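Local coordinates for antisigma-factor antagonist, STAS (Rhodobacter sphaeroides, PDB 3OIZ), which probably transports sulfate or a related anion across the membrane as a SulP-like protein, this piece being its STAS domain, which is likely to be regulatory, at residues F38-I49 against A68-V79. Residues are numbered along the deposited sequence; the frame is centred on the assembly and turned at random.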
loop_
_atom_site.group_PDB
_atom_site.type_symbol
_atom_site.label_atom_id
_atom_site.label_comp_id
_atom_site.label_asym_id
_atom_site.label_seq_id
_atom_site.Cartn_x
_atom_site.Cartn_y
_atom_site.Cartn_z
ATOM N N PHE A 38 -1.062 -4.774 5.764
ATOM C CA PHE A 38 -2.140 -3.802 6.038
ATOM C C PHE A 38 -3.175 -4.365 7.030
ATOM O O PHE A 38 -3.521 -5.550 6.995
ATOM C CB PHE A 38 -2.834 -3.407 4.717
ATOM C CG PHE A 38 -1.898 -2.811 3.720
ATOM C CD1 PHE A 38 -1.612 -1.447 3.757
ATOM C CD2 PHE A 38 -1.308 -3.600 2.732
ATOM C CE1 PHE A 38 -0.715 -0.870 2.834
ATOM C CE2 PHE A 38 -0.399 -3.045 1.804
ATOM C CZ PHE A 38 -0.104 -1.682 1.840
ATOM N N ASP A 39 -3.688 -3.510 7.898
ATOM C CA ASP A 39 -4.774 -3.904 8.787
ATOM C C ASP A 39 -6.074 -3.348 8.207
ATOM O O ASP A 39 -6.466 -2.197 8.488
ATOM C CB ASP A 39 -4.541 -3.311 10.177
ATOM C CG ASP A 39 -5.678 -3.627 11.155
ATOM O OD1 ASP A 39 -6.629 -4.368 10.772
ATOM O OD2 ASP A 39 -5.636 -3.111 12.313
ATOM N N PHE A 40 -6.746 -4.163 7.402
ATOM C CA PHE A 40 -7.931 -3.715 6.686
ATOM C C PHE A 40 -9.125 -3.502 7.618
ATOM O O PHE A 40 -10.062 -2.773 7.270
ATOM C CB PHE A 40 -8.270 -4.704 5.558
ATOM C CG PHE A 40 -7.190 -4.814 4.516
ATOM C CD1 PHE A 40 -6.859 -3.730 3.689
ATOM C CD2 PHE A 40 -6.465 -5.989 4.387
ATOM C CE1 PHE A 40 -5.829 -3.832 2.745
ATOM C CE2 PHE A 40 -5.455 -6.106 3.436
ATOM C CZ PHE A 40 -5.134 -5.030 2.614
ATOM N N ARG A 41 -9.086 -4.086 8.806
ATOM C CA ARG A 41 -10.268 -4.039 9.685
ATOM C C ARG A 41 -10.298 -2.851 10.631
ATOM O O ARG A 41 -11.306 -2.630 11.297
ATOM C CB ARG A 41 -10.449 -5.360 10.450
ATOM C CG ARG A 41 -10.648 -6.568 9.507
ATOM C CD ARG A 41 -11.247 -7.811 10.197
ATOM N NE ARG A 41 -10.625 -8.210 11.474
ATOM C CZ ARG A 41 -9.314 -8.215 11.755
ATOM N NH1 ARG A 41 -8.396 -7.854 10.852
ATOM N NH2 ARG A 41 -8.912 -8.590 12.967
ATOM N N GLU A 42 -9.229 -2.044 10.630
ATOM C CA GLU A 42 -9.141 -0.888 11.533
ATOM C C GLU A 42 -10.254 0.123 11.207
ATOM O O GLU A 42 -10.566 0.361 10.025
ATOM C CB GLU A 42 -7.762 -0.239 11.397
ATOM C CG GLU A 42 -7.470 0.795 12.487
ATOM C CD GLU A 42 -6.063 1.348 12.423
ATOM O OE1 GLU A 42 -5.356 1.107 11.415
ATOM O OE2 GLU A 42 -5.657 2.005 13.408
ATOM N N ALA A 43 -10.865 0.680 12.248
ATOM C CA ALA A 43 -11.846 1.737 12.095
ATOM C C ALA A 43 -11.146 3.043 11.690
ATOM O O ALA A 43 -10.600 3.735 12.555
ATOM C CB ALA A 43 -12.574 1.938 13.416
ATOM N N LEU A 44 -11.207 3.381 10.402
ATOM C CA LEU A 44 -10.519 4.559 9.861
ATOM C C LEU A 44 -11.465 5.372 8.978
ATOM O O LEU A 44 -12.304 4.813 8.283
ATOM C CB LEU A 44 -9.282 4.173 9.049
ATOM C CG LEU A 44 -8.141 3.533 9.846
ATOM C CD1 LEU A 44 -7.026 3.035 8.923
ATOM C CD2 LEU A 44 -7.596 4.535 10.873
ATOM N N ASP A 45 -11.316 6.682 8.975
ATOM C CA ASP A 45 -12.017 7.493 7.965
ATOM C C ASP A 45 -11.200 7.592 6.682
ATOM O O ASP A 45 -11.755 7.654 5.596
ATOM C CB ASP A 45 -12.285 8.876 8.504
ATOM C CG ASP A 45 -13.323 8.878 9.614
ATOM O OD1 ASP A 45 -14.136 7.925 9.740
ATOM O OD2 ASP A 45 -13.304 9.845 10.369
ATOM N N ARG A 46 -9.873 7.615 6.810
ATOM C CA ARG A 46 -8.995 7.840 5.644
ATOM C C ARG A 46 -7.779 6.959 5.732
ATOM O O ARG A 46 -7.264 6.714 6.814
ATOM C CB ARG A 46 -8.553 9.301 5.563
ATOM C CG ARG A 46 -9.692 10.250 5.271
ATOM C CD ARG A 46 -9.266 11.744 5.318
ATOM N NE ARG A 46 -8.525 12.106 6.532
ATOM C CZ ARG A 46 -9.081 12.347 7.715
ATOM N NH1 ARG A 46 -10.407 12.276 7.868
ATOM N NH2 ARG A 46 -8.314 12.683 8.741
ATOM N N VAL A 47 -7.320 6.492 4.572
ATOM C CA VAL A 47 -6.081 5.763 4.479
ATOM C C VAL A 47 -5.295 6.385 3.342
ATOM O O VAL A 47 -5.840 6.626 2.256
ATOM C CB VAL A 47 -6.320 4.245 4.214
ATOM C CG1 VAL A 47 -5.003 3.529 3.911
ATOM C CG2 VAL A 47 -7.017 3.615 5.411
ATOM N N VAL A 48 -4.010 6.614 3.572
ATOM C CA VAL A 48 -3.102 7.003 2.494
ATOM C C VAL A 48 -2.127 5.844 2.316
ATOM O O VAL A 48 -1.560 5.358 3.301
ATOM C CB VAL A 48 -2.334 8.277 2.867
ATOM C CG1 VAL A 48 -1.297 8.625 1.769
ATOM C CG2 VAL A 48 -3.317 9.415 3.123
ATOM N N ILE A 49 -1.916 5.412 1.070
ATOM C CA ILE A 49 -0.830 4.446 0.789
ATOM C C ILE A 49 0.214 5.156 -0.051
ATOM O O ILE A 49 -0.029 5.495 -1.223
ATOM C CB ILE A 49 -1.344 3.168 0.109
ATOM C CG1 ILE A 49 -2.481 2.522 0.942
ATOM C CG2 ILE A 49 -0.190 2.160 -0.130
ATOM C CD1 ILE A 49 -3.048 1.296 0.244
ATOM N N ALA A 68 -5.491 -3.802 -2.241
ATOM C CA ALA A 68 -5.356 -3.251 -0.896
ATOM C C ALA A 68 -6.247 -1.997 -0.824
ATOM O O ALA A 68 -6.994 -1.790 0.160
ATOM C CB ALA A 68 -3.922 -2.886 -0.608
ATOM N N VAL A 69 -6.162 -1.150 -1.858
ATOM C CA VAL A 69 -7.030 0.027 -1.934
ATOM C C VAL A 69 -8.520 -0.351 -1.857
ATOM O O VAL A 69 -9.291 0.235 -1.043
ATOM C CB VAL A 69 -6.750 0.842 -3.210
ATOM C CG1 VAL A 69 -7.852 1.931 -3.393
ATOM C CG2 VAL A 69 -5.317 1.496 -3.122
ATOM N N LEU A 70 -8.926 -1.312 -2.689
ATOM C CA LEU A 70 -10.318 -1.737 -2.703
ATOM C C LEU A 70 -10.761 -2.245 -1.323
ATOM O O LEU A 70 -11.856 -1.889 -0.861
ATOM C CB LEU A 70 -10.523 -2.844 -3.753
ATOM C CG LEU A 70 -11.954 -3.368 -3.905
ATOM C CD1 LEU A 70 -12.919 -2.199 -4.190
ATOM C CD2 LEU A 70 -12.001 -4.360 -5.030
ATOM N N LYS A 71 -9.904 -3.046 -0.663
ATOM C CA LYS A 71 -10.257 -3.599 0.651
ATOM C C LYS A 71 -10.439 -2.547 1.733
ATOM O O LYS A 71 -11.393 -2.656 2.553
ATOM C CB LYS A 71 -9.258 -4.673 1.101
ATOM C CG LYS A 71 -9.427 -5.971 0.273
ATOM C CD LYS A 71 -8.354 -7.015 0.560
ATOM C CE LYS A 71 -8.401 -7.471 1.970
ATOM N NZ LYS A 71 -8.934 -8.852 2.051
ATOM N N PHE A 72 -9.561 -1.534 1.746
ATOM C CA PHE A 72 -9.780 -0.366 2.628
ATOM C C PHE A 72 -11.052 0.376 2.303
ATOM O O PHE A 72 -11.805 0.734 3.227
ATOM C CB PHE A 72 -8.598 0.599 2.598
ATOM C CG PHE A 72 -7.444 0.158 3.450
ATOM C CD1 PHE A 72 -7.592 0.014 4.841
ATOM C CD2 PHE A 72 -6.218 -0.057 2.888
ATOM C CE1 PHE A 72 -6.498 -0.346 5.637
ATOM C CE2 PHE A 72 -5.114 -0.440 3.684
ATOM C CZ PHE A 72 -5.255 -0.580 5.039
ATOM N N ARG A 73 -11.344 0.554 1.013
ATOM C CA ARG A 73 -12.585 1.254 0.631
ATOM C C ARG A 73 -13.826 0.489 1.070
ATOM O O ARG A 73 -14.802 1.083 1.531
ATOM C CB ARG A 73 -12.600 1.520 -0.887
ATOM C CG ARG A 73 -11.607 2.639 -1.275
ATOM C CD ARG A 73 -11.710 2.994 -2.757
ATOM N NE ARG A 73 -10.872 4.151 -3.054
ATOM C CZ ARG A 73 -10.191 4.316 -4.185
ATOM N NH1 ARG A 73 -10.250 3.395 -5.165
ATOM N NH2 ARG A 73 -9.420 5.395 -4.330
ATOM N N ARG A 74 -13.788 -0.834 0.955
ATOM C CA ARG A 74 -14.936 -1.653 1.340
ATOM C C ARG A 74 -15.150 -1.675 2.832
ATOM O O ARG A 74 -16.238 -2.016 3.284
ATOM C CB ARG A 74 -14.732 -3.079 0.881
ATOM C CG ARG A 74 -14.860 -3.203 -0.577
ATOM C CD ARG A 74 -14.651 -4.592 -1.012
ATOM N NE ARG A 74 -15.261 -4.769 -2.323
ATOM C CZ ARG A 74 -14.908 -5.718 -3.183
ATOM N NH1 ARG A 74 -13.932 -6.573 -2.864
ATOM N NH2 ARG A 74 -15.518 -5.799 -4.364
ATOM N N GLU A 75 -14.113 -1.316 3.581
ATOM C CA GLU A 75 -14.197 -1.233 5.037
ATOM C C GLU A 75 -14.603 0.181 5.481
ATOM O O GLU A 75 -14.721 0.452 6.686
ATOM C CB GLU A 75 -12.894 -1.720 5.682
ATOM C CG GLU A 75 -12.752 -3.233 5.705
ATOM C CD GLU A 75 -13.612 -3.898 6.806
ATOM O OE1 GLU A 75 -14.240 -3.194 7.611
ATOM O OE2 GLU A 75 -13.648 -5.131 6.894
ATOM N N GLY A 76 -14.796 1.077 4.514
ATOM C CA GLY A 76 -15.430 2.391 4.746
ATOM C C GLY A 76 -14.519 3.614 4.638
ATOM O O GLY A 76 -14.978 4.771 4.770
ATOM N N ALA A 77 -13.249 3.383 4.377
ATOM C CA ALA A 77 -12.263 4.474 4.316
ATOM C C ALA A 77 -12.249 5.161 2.965
ATOM O O ALA A 77 -12.452 4.523 1.917
ATOM C CB ALA A 77 -10.845 3.938 4.625
ATOM N N GLU A 78 -11.970 6.458 2.985
ATOM C CA GLU A 78 -11.559 7.182 1.776
ATOM C C GLU A 78 -10.067 6.875 1.595
ATOM O O GLU A 78 -9.312 7.007 2.537
ATOM C CB GLU A 78 -11.746 8.672 2.014
ATOM C CG GLU A 78 -11.068 9.553 1.022
ATOM C CD GLU A 78 -11.157 11.020 1.416
ATOM O OE1 GLU A 78 -12.123 11.378 2.144
ATOM O OE2 GLU A 78 -10.245 11.798 1.015
ATOM N N VAL A 79 -9.658 6.443 0.414
ATOM C CA VAL A 79 -8.290 5.976 0.226
ATOM C C VAL A 79 -7.643 6.757 -0.897
ATOM O O VAL A 79 -8.268 7.003 -1.979
ATOM C CB VAL A 79 -8.223 4.467 -0.131
ATOM C CG1 VAL A 79 -6.776 4.000 -0.269
ATOM C CG2 VAL A 79 -8.982 3.603 0.915
HETATM O O HOH W 1 -13.143 1.935 8.095
HETATM O O HOH W 2 -14.509 8.123 5.253
#
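Phe72, on the last turns of helix 59-74, lies between Phe40 and Val47, one on each face of its ring. Phe40 presents an edge to one face, its plane turned 57° from that of Phe72 and its CE1 3.6 Å from Phe72 CE2; on the opposite face Val47 CG1 makes a CH-pi contact 4.0 Å from the Phe72 ring centroid. Val47 CG1, anti to the backbone N (chi1 171°), and CG2 both rest on the ring, CG2 also reaching Ala77 CB. Phe38 CD1 meets the ring's rim, and Lys71 CE lies over a face of Phe40, 3.4 Å from its CD2. An alanine in place of Phe72 would probably open a gap between Phe40 and Val47 and leave the edge of Phe40 without the ring face it meets.

Backbone bonds join the parallel strands 46-51 and 78-82: Glu78 N donates to Asp45 O (2.9 Å), and Val47 N to Glu78 O (2.9 Å), nearly in line with the carbonyl. One water donates to both Leu44 O and Glu75 O, beside the Schellman motif at Gly76. Arg46 and Glu78 run alongside each other, but Arg46 NE forms its salt bridge with Glu17, on the neighbouring strand 17-23.

In this alpha/beta STAS fold, main-chain bonds thus pair the strands, while Phe72 packs the helix against both the sheet, through Val47, and the preceding loop, through Phe38 and Phe40.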